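Local coordinates for cytochrome c-552/4 domain-containing protein (Ignicoccus hospitalis KIN4/I, PDB 4QO5) that binds eight c-type hemes in a membrane-associated chain and probably takes part in electron transfer, at residues 301-312 with 399-409; 123-132 with 326-334. All blocks are in the same frame, centred on the assembly; numbering follows the deposited sequence.

Contact 1. Residues 301-312 with 399-409; sequences IAERTHNVDTRL and RREQMVKICSA. With HEC (heme c), chain F.
Arg399 lays its guanidinium group over the 3-10 segment 308-311, one face against Thr310 CA and the edge at the carbonyl of Leu312. The chain runs extended from CG to NE (chi2 -178°, chi3 178°), which brings Arg399 NH2 to 2.9 Å from Leu312 O in a bond lying in both the guanidinium and the carbonyl plane. A long, flat cation suits this place, because it closes on the carbonyl end of a short helical turn while NE forms a salt bridge with Glu395.

At the other end of the contact Gln402 NE2 gives Ile301 O a bond of 2.9 Å in the carbonyl plane. Ile301 CG2, anti to the backbone N, lies on the helix 4.1 Å from Ile406 CA, where a branched aliphatic side chain fits well. One turn past Gln402, Ile406 CD1 packs 4.1 Å from Ala302 CB. It also meets Arg311 NH1 where the two side chains cross at about a right angle; that nitrogen hydrogen-bonds to Cys287 O. Arg311 bends at chi2 and sends NH2 to Glu303 O at 2.8 Å, with Ser290 O as second acceptor, tying its loop's ends together.

That loop bears His306, whose NE2 binds a heme iron opposite His219, and Arg304, whose NE hydrogen-bonds to a propionate. Cys407 of helix 393-407 is linked covalently to another heme; bis-histidine iron ligation and thioether attachment are hallmarks of multiheme cytochromes c.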
loop_
_atom_site.group_PDB
_atom_site.type_symbol
_atom_site.label_atom_id
_atom_site.label_comp_id
_atom_site.label_asym_id
_atom_site.label_seq_id
_atom_site.Cartn_x
_atom_site.Cartn_y
_atom_site.Cartn_z
ATOM N N ILE A 301 9.453 26.558 -18.367
ATOM C CA ILE A 301 8.257 25.780 -18.652
ATOM C C ILE A 301 7.187 26.031 -17.598
ATOM O O ILE A 301 5.992 26.115 -17.899
ATOM C CB ILE A 301 8.609 24.276 -18.702
ATOM C CG1 ILE A 301 9.515 23.987 -19.904
ATOM C CG2 ILE A 301 7.341 23.405 -18.726
ATOM C CD1 ILE A 301 10.163 22.586 -19.842
ATOM N N ALA A 302 7.617 26.151 -16.347
ATOM C CA ALA A 302 6.692 26.444 -15.265
ATOM C C ALA A 302 7.466 27.181 -14.191
ATOM O O ALA A 302 8.566 26.763 -13.832
ATOM C CB ALA A 302 6.107 25.149 -14.689
ATOM N N GLU A 303 6.904 28.281 -13.700
ATOM C CA GLU A 303 7.488 28.987 -12.562
ATOM C C GLU A 303 7.192 28.250 -11.258
ATOM O O GLU A 303 6.092 27.720 -11.054
ATOM C CB GLU A 303 6.948 30.426 -12.494
ATOM C CG GLU A 303 7.321 31.278 -13.694
ATOM C CD GLU A 303 8.772 31.764 -13.668
ATOM O OE1 GLU A 303 9.455 31.605 -12.629
ATOM O OE2 GLU A 303 9.229 32.321 -14.693
ATOM N N ARG A 304 8.171 28.217 -10.363
ATOM C CA ARG A 304 7.956 27.599 -9.060
ATOM C C ARG A 304 6.801 28.275 -8.331
ATOM O O ARG A 304 6.621 29.513 -8.418
ATOM C CB ARG A 304 9.212 27.697 -8.207
ATOM C CG ARG A 304 9.162 26.832 -6.940
ATOM C CD ARG A 304 10.364 27.096 -6.075
ATOM N NE ARG A 304 11.608 26.677 -6.714
ATOM C CZ ARG A 304 12.583 27.500 -7.083
ATOM N NH1 ARG A 304 12.452 28.818 -6.931
ATOM N NH2 ARG A 304 13.685 26.997 -7.628
ATOM N N THR A 305 6.000 27.478 -7.634
ATOM C CA THR A 305 4.992 28.060 -6.748
ATOM C C THR A 305 4.890 27.350 -5.398
ATOM O O THR A 305 4.900 26.120 -5.339
ATOM C CB THR A 305 3.594 28.090 -7.401
ATOM O OG1 THR A 305 2.680 28.777 -6.538
ATOM C CG2 THR A 305 3.072 26.683 -7.667
ATOM N N HIS A 306 4.782 28.139 -4.326
ATOM C CA HIS A 306 4.466 27.593 -3.004
ATOM C C HIS A 306 3.009 27.821 -2.668
ATOM O O HIS A 306 2.579 27.660 -1.536
ATOM C CB HIS A 306 5.368 28.167 -1.917
ATOM C CG HIS A 306 6.641 27.407 -1.757
ATOM N ND1 HIS A 306 7.718 27.576 -2.603
ATOM C CD2 HIS A 306 6.994 26.437 -0.883
ATOM C CE1 HIS A 306 8.691 26.766 -2.238
ATOM N NE2 HIS A 306 8.280 26.074 -1.196
ATOM N N ASN A 307 2.251 28.232 -3.673
ATOM C CA ASN A 307 0.802 28.264 -3.536
ATOM C C ASN A 307 0.278 27.282 -4.549
ATOM O O ASN A 307 0.088 27.642 -5.717
ATOM C CB ASN A 307 0.272 29.653 -3.859
ATOM C CG ASN A 307 -1.238 29.755 -3.677
ATOM O OD1 ASN A 307 -1.924 28.747 -3.500
ATOM N ND2 ASN A 307 -1.754 30.962 -3.735
ATOM N N VAL A 308 0.046 26.046 -4.113
ATOM C CA VAL A 308 -0.317 24.993 -5.064
ATOM C C VAL A 308 -1.644 25.247 -5.780
ATOM O O VAL A 308 -1.851 24.737 -6.881
ATOM C CB VAL A 308 -0.329 23.600 -4.420
ATOM C CG1 VAL A 308 1.044 23.288 -3.852
ATOM C CG2 VAL A 308 -1.371 23.536 -3.335
ATOM N N ASP A 309 -2.532 26.024 -5.159
ATOM C CA ASP A 309 -3.828 26.361 -5.756
ATOM C C ASP A 309 -3.687 26.952 -7.163
ATOM O O ASP A 309 -4.551 26.746 -8.026
ATOM C CB ASP A 309 -4.576 27.409 -4.907
ATOM C CG ASP A 309 -4.666 27.035 -3.434
ATOM O OD1 ASP A 309 -4.969 27.941 -2.625
ATOM O OD2 ASP A 309 -4.431 25.856 -3.087
ATOM N N THR A 310 -2.612 27.708 -7.382
ATOM C CA THR A 310 -2.457 28.478 -8.611
ATOM C C THR A 310 -2.351 27.618 -9.867
ATOM O O THR A 310 -2.479 28.125 -10.977
ATOM C CB THR A 310 -1.247 29.429 -8.562
ATOM O OG1 THR A 310 -0.035 28.670 -8.509
ATOM C CG2 THR A 310 -1.336 30.325 -7.352
ATOM N N ARG A 311 -2.113 26.327 -9.686
ATOM C CA ARG A 311 -1.987 25.412 -10.812
ATOM C C ARG A 311 -3.255 24.617 -11.109
ATOM O O ARG A 311 -3.361 23.988 -12.163
ATOM C CB ARG A 311 -0.817 24.465 -10.587
ATOM C CG ARG A 311 0.489 25.202 -10.517
ATOM C CD ARG A 311 1.572 24.379 -11.091
ATOM N NE ARG A 311 2.850 25.056 -11.042
ATOM C CZ ARG A 311 3.994 24.436 -11.261
ATOM N NH1 ARG A 311 3.983 23.136 -11.548
ATOM N NH2 ARG A 311 5.141 25.096 -11.180
ATOM N N LEU A 312 -4.224 24.680 -10.199
ATOM C CA LEU A 312 -5.430 23.864 -10.297
ATOM C C LEU A 312 -6.600 24.635 -10.900
ATOM O O LEU A 312 -6.868 25.776 -10.498
ATOM C CB LEU A 312 -5.814 23.351 -8.907
ATOM C CG LEU A 312 -4.690 22.709 -8.096
ATOM C CD1 LEU A 312 -5.138 22.481 -6.642
ATOM C CD2 LEU A 312 -4.233 21.396 -8.732
ATOM N N ARG A 399 -5.007 27.971 -16.528
ATOM C CA ARG A 399 -4.337 26.999 -15.666
ATOM C C ARG A 399 -4.225 25.660 -16.351
ATOM O O ARG A 399 -3.190 25.007 -16.255
ATOM C CB ARG A 399 -5.061 26.870 -14.335
ATOM C CG ARG A 399 -5.064 28.238 -13.603
ATOM C CD ARG A 399 -5.743 28.142 -12.258
ATOM N NE ARG A 399 -5.694 29.418 -11.545
ATOM C CZ ARG A 399 -6.040 29.570 -10.268
ATOM N NH1 ARG A 399 -5.973 30.773 -9.701
ATOM N NH2 ARG A 399 -6.463 28.526 -9.572
ATOM N N ARG A 400 -5.292 25.261 -17.030
ATOM C CA ARG A 400 -5.267 23.998 -17.756
ATOM C C ARG A 400 -4.153 24.004 -18.803
ATOM O O ARG A 400 -3.392 23.040 -18.920
ATOM C CB ARG A 400 -6.619 23.694 -18.401
ATOM C CG ARG A 400 -6.613 22.315 -19.039
ATOM C CD ARG A 400 -7.753 22.070 -20.000
ATOM N NE ARG A 400 -9.022 21.891 -19.312
ATOM C CZ ARG A 400 -9.958 21.025 -19.686
ATOM N NH1 ARG A 400 -9.770 20.243 -20.739
ATOM N NH2 ARG A 400 -11.084 20.942 -18.996
ATOM N N GLU A 401 -4.038 25.108 -19.536
ATOM C CA GLU A 401 -3.012 25.248 -20.561
ATOM C C GLU A 401 -1.596 25.214 -19.984
ATOM O O GLU A 401 -0.682 24.643 -20.592
ATOM C CB GLU A 401 -3.238 26.538 -21.356
ATOM C CG GLU A 401 -2.175 26.834 -22.389
ATOM C CD GLU A 401 -2.444 28.148 -23.110
ATOM O OE1 GLU A 401 -1.839 29.176 -22.727
ATOM O OE2 GLU A 401 -3.273 28.156 -24.047
ATOM N N GLN A 402 -1.403 25.825 -18.814
ATOM C CA GLN A 402 -0.102 25.743 -18.154
ATOM C C GLN A 402 0.264 24.309 -17.776
ATOM O O GLN A 402 1.425 23.917 -17.874
ATOM C CB GLN A 402 -0.042 26.620 -16.898
ATOM C CG GLN A 402 1.086 26.209 -15.940
ATOM C CD GLN A 402 2.478 26.690 -16.376
ATOM O OE1 GLN A 402 2.850 27.839 -16.115
ATOM N NE2 GLN A 402 3.258 25.808 -17.015
ATOM N N MET A 403 -0.718 23.530 -17.335
ATOM C CA MET A 403 -0.425 22.143 -16.970
ATOM C C MET A 403 -0.049 21.346 -18.230
ATOM O O MET A 403 0.916 20.574 -18.226
ATOM C CB MET A 403 -1.612 21.488 -16.255
ATOM C CG MET A 403 -1.360 20.034 -15.773
ATOM S SD MET A 403 -0.198 19.953 -14.387
ATOM C CE MET A 403 1.233 19.259 -15.183
ATOM N N VAL A 404 -0.802 21.550 -19.304
ATOM C CA VAL A 404 -0.528 20.860 -20.565
ATOM C C VAL A 404 0.890 21.176 -21.060
ATOM O O VAL A 404 1.564 20.321 -21.619
ATOM C CB VAL A 404 -1.620 21.179 -21.604
ATOM C CG1 VAL A 404 -1.250 20.662 -23.017
ATOM C CG2 VAL A 404 -2.946 20.589 -21.125
ATOM N N LYS A 405 1.357 22.389 -20.795
ATOM C CA LYS A 405 2.716 22.801 -21.166
ATOM C C LYS A 405 3.770 21.950 -20.427
ATOM O O LYS A 405 4.826 21.628 -20.982
ATOM C CB LYS A 405 2.899 24.300 -20.880
ATOM C CG LYS A 405 4.203 24.904 -21.392
ATOM C CD LYS A 405 4.235 26.423 -21.147
ATOM C CE LYS A 405 5.650 26.965 -21.236
ATOM N NZ LYS A 405 5.695 28.445 -21.070
ATOM N N ILE A 406 3.478 21.579 -19.181
ATOM C CA ILE A 406 4.336 20.643 -18.462
ATOM C C ILE A 406 4.334 19.266 -19.120
ATOM O O ILE A 406 5.399 18.726 -19.398
ATOM C CB ILE A 406 3.959 20.516 -16.973
ATOM C CG1 ILE A 406 4.129 21.874 -16.283
ATOM C CG2 ILE A 406 4.819 19.431 -16.303
ATOM C CD1 ILE A 406 3.698 21.894 -14.815
ATOM N N CYS A 407 3.149 18.704 -19.384
ATOM C CA CYS A 407 3.068 17.390 -20.040
ATOM C C CYS A 407 3.823 17.391 -21.355
ATOM O O CYS A 407 4.389 16.354 -21.749
ATOM C CB CYS A 407 1.632 16.992 -20.370
ATOM S SG CYS A 407 0.445 17.428 -19.129
ATOM N N SER A 408 3.789 18.544 -22.031
ATOM C CA SER A 408 4.365 18.705 -23.361
ATOM C C SER A 408 5.877 18.603 -23.397
ATOM O O SER A 408 6.469 18.504 -24.472
ATOM C CB SER A 408 3.931 20.041 -23.972
ATOM O OG SER A 408 2.557 19.976 -24.297
ATOM N N ALA A 409 6.505 18.607 -22.229
ATOM C CA ALA A 409 7.929 18.304 -22.175
ATOM C C ALA A 409 8.174 16.853 -22.575
ATOM O O ALA A 409 9.264 16.513 -23.046
ATOM C CB ALA A 409 8.491 18.569 -20.781
HETATM FE FE HEC F . 9.211 24.658 0.131
HETATM C CHA HEC F . 11.621 24.201 -2.312
HETATM C CHB HEC F . 11.005 27.194 1.510
HETATM C CHC HEC F . 6.746 25.135 2.527
HETATM C CHD HEC F . 7.362 22.151 -1.226
HETATM N NA HEC F . 10.953 25.455 -0.320
HETATM C C1A HEC F . 11.787 25.208 -1.387
HETATM C C2A HEC F . 12.887 26.132 -1.358
HETATM C C3A HEC F . 12.697 26.949 -0.325
HETATM C C4A HEC F . 11.476 26.570 0.360
HETATM C CMA HEC F . 13.619 28.103 0.092
HETATM C CAA HEC F . 14.061 26.175 -2.358
HETATM C CBA HEC F . 13.571 26.712 -3.711
HETATM C CGA HEC F . 13.231 28.175 -3.564
HETATM O O1A HEC F . 14.171 29.003 -3.460
HETATM O O2A HEC F . 12.023 28.509 -3.551
HETATM N NB HEC F . 8.987 25.870 1.699
HETATM C C1B HEC F . 9.773 26.937 2.063
HETATM C C2B HEC F . 9.087 27.669 3.113
HETATM C C3B HEC F . 7.889 27.066 3.275
HETATM C C4B HEC F . 7.839 25.932 2.451
HETATM C CMB HEC F . 9.617 28.998 3.707
HETATM C CAB HEC F . 6.558 27.255 4.035
HETATM C CBB HEC F . 6.113 28.761 4.007
HETATM N NC HEC F . 7.450 23.910 0.589
HETATM C C1C HEC F . 6.570 24.119 1.618
HETATM C C2C HEC F . 5.650 23.015 1.743
HETATM C C3C HEC F . 5.731 22.437 0.535
HETATM C C4C HEC F . 6.941 22.812 -0.097
HETATM C CMC HEC F . 4.360 23.167 2.590
HETATM C CAC HEC F . 4.955 21.343 -0.198
HETATM C CBC HEC F . 3.405 21.458 -0.110
HETATM N ND HEC F . 9.450 23.370 -1.483
HETATM C C1D HEC F . 8.525 22.425 -1.882
HETATM C C2D HEC F . 8.967 21.798 -3.089
HETATM C C3D HEC F . 10.314 22.423 -3.406
HETATM C C4D HEC F . 10.512 23.414 -2.371
HETATM C CMD HEC F . 8.248 20.679 -3.873
HETATM C CAD HEC F . 11.217 22.163 -4.622
HETATM C CBD HEC F . 10.747 23.237 -5.618
HETATM C CGD HEC F . 11.229 23.017 -7.023
HETATM O O1D HEC F . 11.438 24.032 -7.743
HETATM O O2D HEC F . 11.394 21.845 -7.442
HETATM O O HOH W 1 4.439 29.211 -14.696
HETATM O O HOH W 2 -1.617 24.643 -14.075
#

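Contact 2. Residues 123-132 with 326-334; sequences KSSKAWAYYN and PRTGQHFKL. With HEC (heme c), chain G.
Asn132 OD1 is gripped by two backbone N-H groups, those of His331 at 2.8 Å and Phe332 at 3.4 Å, both weak bonds. The other half of the amide does firmer work: ND2 donates to Gly329 O at 3.1 Å, in the plane of the amide, and to the heme propionate oxygen O2D with an almost straight N-H...O angle of 173°. Asparagine suits the site because one short, flat group offers both a donor and an acceptor, here fastening a loop and a propionate together. Its amide lies nearly parallel to the His331 ring, the planes 8° apart, with ND2 over the ring face. His331 ND1 hydrogen-bonds to a propionate of a further heme.

Gly329 fits close against the backbone of residues 123-125, where a side chain would collide with Lys123 O. Next to it, Trp128 receives Gln330 over one face: Gln330 CG sits 3.8 Å above the centroid of the Trp128 five-membered ring in a CH-pi contact, and Gln330 NE2 lies toward the rim of the six-membered ring. Phe332 holds CG between its backbone N and carbonyl carbon (chi1 59°), which brings its ring edge to Asn132 OD1 and its CE2 to Tyr131 CB and, obliquely, Trp128 CE3. An alanine in place of Trp128 would probably leave the Gln330 side chain without the surface it lies on, and Phe332 CE2 without one apolar neighbour.

Lys126, two residues before the N-cap residue Trp128, binds the heme iron through NZ at 2.2 Å, opposite His239: a lysine/histidine-ligated heme c site, both axial positions filled by protein.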
loop_
_atom_site.group_PDB
_atom_site.type_symbol
_atom_site.label_atom_id
_atom_site.label_comp_id
_atom_site.label_asym_id
_atom_site.label_seq_id
_atom_site.Cartn_x
_atom_site.Cartn_y
_atom_site.Cartn_z
ATOM N N LYS A 123 -0.841 32.879 1.157
ATOM C CA LYS A 123 -2.082 33.052 0.397
ATOM C C LYS A 123 -2.798 31.735 0.099
ATOM O O LYS A 123 -3.950 31.730 -0.329
ATOM C CB LYS A 123 -1.786 33.731 -0.942
ATOM C CG LYS A 123 -1.375 35.188 -0.849
ATOM C CD LYS A 123 -0.777 35.622 -2.178
ATOM C CE LYS A 123 -1.323 36.956 -2.647
ATOM N NZ LYS A 123 -1.226 37.075 -4.138
ATOM N N SER A 124 -2.108 30.623 0.305
ATOM C CA SER A 124 -2.597 29.327 -0.156
ATOM C C SER A 124 -3.613 28.691 0.793
ATOM O O SER A 124 -3.643 28.982 1.990
ATOM C CB SER A 124 -1.427 28.365 -0.382
ATOM O OG SER A 124 -0.899 27.899 0.855
ATOM N N SER A 125 -4.432 27.806 0.244
ATOM C CA SER A 125 -5.362 27.008 1.039
ATOM C C SER A 125 -4.647 26.195 2.115
ATOM O O SER A 125 -5.204 25.980 3.191
ATOM C CB SER A 125 -6.144 26.050 0.134
ATOM O OG SER A 125 -6.748 26.753 -0.934
ATOM N N LYS A 126 -3.424 25.741 1.821
ATOM C CA LYS A 126 -2.646 24.971 2.800
ATOM C C LYS A 126 -2.403 25.778 4.068
ATOM O O LYS A 126 -2.558 25.262 5.169
ATOM C CB LYS A 126 -1.305 24.535 2.210
ATOM C CG LYS A 126 -1.410 23.351 1.216
ATOM C CD LYS A 126 -0.045 23.042 0.615
ATOM C CE LYS A 126 -0.060 21.745 -0.176
ATOM N NZ LYS A 126 -0.027 20.669 0.838
ATOM N N ALA A 127 -2.022 27.045 3.910
ATOM C CA ALA A 127 -1.699 27.867 5.078
ATOM C C ALA A 127 -2.930 28.035 5.973
ATOM O O ALA A 127 -2.823 28.146 7.198
ATOM C CB ALA A 127 -1.175 29.227 4.639
ATOM N N TRP A 128 -4.095 28.040 5.342
ATOM C CA TRP A 128 -5.362 28.277 6.020
ATOM C C TRP A 128 -6.100 27.003 6.405
ATOM O O TRP A 128 -7.273 27.059 6.807
ATOM C CB TRP A 128 -6.251 29.173 5.137
ATOM C CG TRP A 128 -5.720 30.571 5.052
ATOM C CD1 TRP A 128 -4.945 31.099 4.056
ATOM C CD2 TRP A 128 -5.887 31.609 6.026
ATOM N NE1 TRP A 128 -4.628 32.409 4.349
ATOM C CE2 TRP A 128 -5.196 32.744 5.552
ATOM C CE3 TRP A 128 -6.555 31.689 7.251
ATOM C CZ2 TRP A 128 -5.157 33.942 6.260
ATOM C CZ3 TRP A 128 -6.518 32.886 7.954
ATOM C CH2 TRP A 128 -5.826 33.996 7.452
ATOM N N ALA A 129 -5.408 25.865 6.314
ATOM C CA ALA A 129 -6.036 24.549 6.429
ATOM C C ALA A 129 -6.713 24.293 7.771
ATOM O O ALA A 129 -7.734 23.618 7.820
ATOM C CB ALA A 129 -5.028 23.412 6.113
ATOM N N TYR A 130 -6.157 24.816 8.863
ATOM C CA TYR A 130 -6.831 24.648 10.147
ATOM C C TYR A 130 -8.174 25.378 10.155
ATOM O O TYR A 130 -9.185 24.808 10.558
ATOM C CB TYR A 130 -5.960 25.106 11.335
ATOM C CG TYR A 130 -6.713 25.095 12.651
ATOM C CD1 TYR A 130 -6.748 23.949 13.443
ATOM C CD2 TYR A 130 -7.399 26.231 13.101
ATOM C CE1 TYR A 130 -7.438 23.935 14.636
ATOM C CE2 TYR A 130 -8.103 26.222 14.295
ATOM C CZ TYR A 130 -8.111 25.073 15.062
ATOM O OH TYR A 130 -8.802 25.072 16.249
ATOM N N TYR A 131 -8.187 26.637 9.714
ATOM C CA TYR A 131 -9.426 27.404 9.678
ATOM C C TYR A 131 -10.419 26.878 8.643
ATOM O O TYR A 131 -11.633 26.838 8.895
ATOM C CB TYR A 131 -9.133 28.898 9.492
ATOM C CG TYR A 131 -8.325 29.420 10.649
ATOM C CD1 TYR A 131 -8.927 29.677 11.877
ATOM C CD2 TYR A 131 -6.954 29.603 10.535
ATOM C CE1 TYR A 131 -8.187 30.137 12.953
ATOM C CE2 TYR A 131 -6.205 30.057 11.608
ATOM C CZ TYR A 131 -6.823 30.322 12.810
ATOM O OH TYR A 131 -6.071 30.769 13.868
ATOM N N ASN A 132 -9.903 26.454 7.497
ATOM C CA ASN A 132 -10.767 25.855 6.469
ATOM C C ASN A 132 -11.559 24.674 7.003
ATOM O O ASN A 132 -12.741 24.513 6.692
ATOM C CB ASN A 132 -9.969 25.449 5.231
ATOM C CG ASN A 132 -9.492 26.648 4.424
ATOM O OD1 ASN A 132 -10.020 27.746 4.567
ATOM N ND2 ASN A 132 -8.478 26.440 3.584
ATOM N N PRO A 326 -11.511 27.507 -5.878
ATOM C CA PRO A 326 -11.722 28.817 -5.231
ATOM C C PRO A 326 -10.633 29.836 -5.563
ATOM O O PRO A 326 -9.468 29.442 -5.730
ATOM C CB PRO A 326 -11.672 28.472 -3.737
ATOM C CG PRO A 326 -12.119 27.036 -3.672
ATOM C CD PRO A 326 -11.573 26.387 -4.921
ATOM N N ARG A 327 -11.003 31.122 -5.632
ATOM C CA ARG A 327 -10.056 32.183 -5.946
ATOM C C ARG A 327 -9.051 32.437 -4.836
ATOM O O ARG A 327 -7.901 32.777 -5.109
ATOM C CB ARG A 327 -10.788 33.494 -6.257
ATOM C CG ARG A 327 -11.575 33.443 -7.538
ATOM C CD ARG A 327 -12.259 34.774 -7.817
ATOM N NE ARG A 327 -12.944 34.718 -9.106
ATOM C CZ ARG A 327 -12.874 35.662 -10.038
ATOM N NH1 ARG A 327 -12.151 36.757 -9.830
ATOM N NH2 ARG A 327 -13.532 35.511 -11.176
ATOM N N THR A 328 -9.484 32.304 -3.584
ATOM C CA THR A 328 -8.571 32.519 -2.460
ATOM C C THR A 328 -8.458 31.281 -1.576
ATOM O O THR A 328 -9.257 30.352 -1.679
ATOM C CB THR A 328 -8.993 33.703 -1.554
ATOM O OG1 THR A 328 -9.947 33.261 -0.578
ATOM C CG2 THR A 328 -9.587 34.844 -2.384
ATOM N N GLY A 329 -7.460 31.295 -0.699
ATOM C CA GLY A 329 -7.177 30.144 0.144
ATOM C C GLY A 329 -8.049 30.089 1.386
ATOM O O GLY A 329 -8.031 29.088 2.114
ATOM N N GLN A 330 -8.793 31.162 1.644
ATOM C CA GLN A 330 -9.684 31.205 2.806
ATOM C C GLN A 330 -11.049 30.609 2.481
ATOM O O GLN A 330 -12.028 31.327 2.304
ATOM C CB GLN A 330 -9.811 32.631 3.359
ATOM C CG GLN A 330 -8.478 33.202 3.790
ATOM C CD GLN A 330 -8.597 34.657 4.207
ATOM O OE1 GLN A 330 -9.199 35.464 3.499
ATOM N NE2 GLN A 330 -8.048 34.992 5.370
ATOM N N HIS A 331 -11.107 29.278 2.428
ATOM C CA HIS A 331 -12.317 28.584 2.017
ATOM C C HIS A 331 -13.475 28.745 2.992
ATOM O O HIS A 331 -14.641 28.655 2.591
ATOM C CB HIS A 331 -12.013 27.094 1.800
ATOM C CG HIS A 331 -11.004 26.839 0.722
ATOM N ND1 HIS A 331 -10.408 25.610 0.537
ATOM C CD2 HIS A 331 -10.488 27.655 -0.228
ATOM C CE1 HIS A 331 -9.562 25.684 -0.476
ATOM N NE2 HIS A 331 -9.595 26.914 -0.960
ATOM N N PHE A 332 -13.161 28.985 4.271
ATOM C CA PHE A 332 -14.192 29.173 5.299
ATOM C C PHE A 332 -15.022 30.447 5.069
ATOM O O PHE A 332 -16.050 30.653 5.705
ATOM C CB PHE A 332 -13.578 29.178 6.722
ATOM C CG PHE A 332 -12.547 30.255 6.937
ATOM C CD1 PHE A 332 -12.908 31.493 7.469
ATOM C CD2 PHE A 332 -11.220 30.040 6.580
ATOM C CE1 PHE A 332 -11.967 32.494 7.652
ATOM C CE2 PHE A 332 -10.272 31.043 6.758
ATOM C CZ PHE A 332 -10.648 32.272 7.291
ATOM N N LYS A 333 -14.582 31.290 4.140
ATOM C CA LYS A 333 -15.303 32.529 3.828
ATOM C C LYS A 333 -16.303 32.380 2.680
ATOM O O LYS A 333 -17.041 33.318 2.359
ATOM C CB LYS A 333 -14.310 33.643 3.499
ATOM C CG LYS A 333 -13.513 34.109 4.701
ATOM C CD LYS A 333 -12.629 35.291 4.360
ATOM C CE LYS A 333 -12.009 35.878 5.626
ATOM N NZ LYS A 333 -11.239 37.113 5.314
ATOM N N LEU A 334 -16.316 31.208 2.061
ATOM C CA LEU A 334 -17.216 30.948 0.949
ATOM C C LEU A 334 -18.639 30.752 1.462
ATOM O O LEU A 334 -18.842 30.184 2.536
ATOM C CB LEU A 334 -16.770 29.698 0.178
ATOM C CG LEU A 334 -15.424 29.763 -0.549
ATOM C CD1 LEU A 334 -15.080 28.404 -1.131
ATOM C CD2 LEU A 334 -15.455 30.833 -1.663
HETATM FE FE HEC G . -0.896 18.716 0.228
HETATM C CHA HEC G . -3.892 20.373 -0.285
HETATM C CHB HEC G . -0.250 18.799 -3.154
HETATM C CHC HEC G . 2.302 17.659 0.839
HETATM C CHD HEC G . -1.672 18.228 3.482
HETATM N NA HEC G . -1.854 19.481 -1.411
HETATM C C1A HEC G . -3.111 20.070 -1.385
HETATM C C2A HEC G . -3.473 20.369 -2.759
HETATM C C3A HEC G . -2.472 19.946 -3.556
HETATM C C4A HEC G . -1.438 19.363 -2.729
HETATM C CMA HEC G . -2.400 20.024 -5.099
HETATM C CAA HEC G . -4.806 21.031 -3.174
HETATM C CBA HEC G . -4.780 22.545 -2.976
HETATM C CGA HEC G . -5.243 22.914 -1.591
HETATM O O1A HEC G . -4.490 23.658 -0.906
HETATM O O2A HEC G . -6.346 22.465 -1.162
HETATM N NB HEC G . 0.683 18.287 -0.920
HETATM C C1B HEC G . 0.778 18.439 -2.299
HETATM C C2B HEC G . 2.158 18.192 -2.689
HETATM C C3B HEC G . 2.854 17.931 -1.562
HETATM C C4B HEC G . 1.938 17.948 -0.459
HETATM C CMB HEC G . 2.674 18.329 -4.139
HETATM C CAB HEC G . 4.351 17.687 -1.256
HETATM C CBB HEC G . 5.402 18.301 -2.215
HETATM N NC HEC G . 0.113 18.021 1.826
HETATM C C1C HEC G . 1.438 17.682 1.893
HETATM C C2C HEC G . 1.706 17.102 3.210
HETATM C C3C HEC G . 0.710 17.595 3.970
HETATM C C4C HEC G . -0.376 17.975 3.095
HETATM C CMC HEC G . 3.200 16.975 3.600
HETATM C CAC HEC G . 0.412 17.553 5.497
HETATM C CBC HEC G . 1.601 17.600 6.496
HETATM N ND HEC G . -2.553 19.214 1.402
HETATM C C1D HEC G . -2.620 18.909 2.767
HETATM C C2D HEC G . -3.856 19.416 3.312
HETATM C C3D HEC G . -4.553 20.095 2.141
HETATM C C4D HEC G . -3.667 19.934 1.006
HETATM C CMD HEC G . -4.356 19.294 4.767
HETATM C CAD HEC G . -5.905 20.833 2.179
HETATM C CBD HEC G . -5.655 22.323 2.384
HETATM C CGD HEC G . -6.986 23.037 2.309
HETATM O O1D HEC G . -7.553 23.138 1.185
HETATM O O2D HEC G . -7.470 23.518 3.370
HETATM O O HOH W 3 -5.576 33.604 -0.856
#

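Overall arrangement
The two contacts have centres about 20 Å apart and touch directly, for Asp309 of contact 1 probably accepts a hydrogen bond from Ser125 of contact 2, while Val308 packs on the Lys126 side chain. Their segments alternate along the chain (123-132, 301-312, 326-334, 399-409), so the third returns to the first and the fourth to the second. Contact 1 joins the end of strand 300-302 and the loop after it to helix 393-407; contact 2 joins the turn into helix 129-134 and its start to the loop between strands 323-324 and 336-337. Together they bring a bis-histidine heme and the lysine-ligated heme into one interlocked region, consistent with electrons passing between neighbouring hemes.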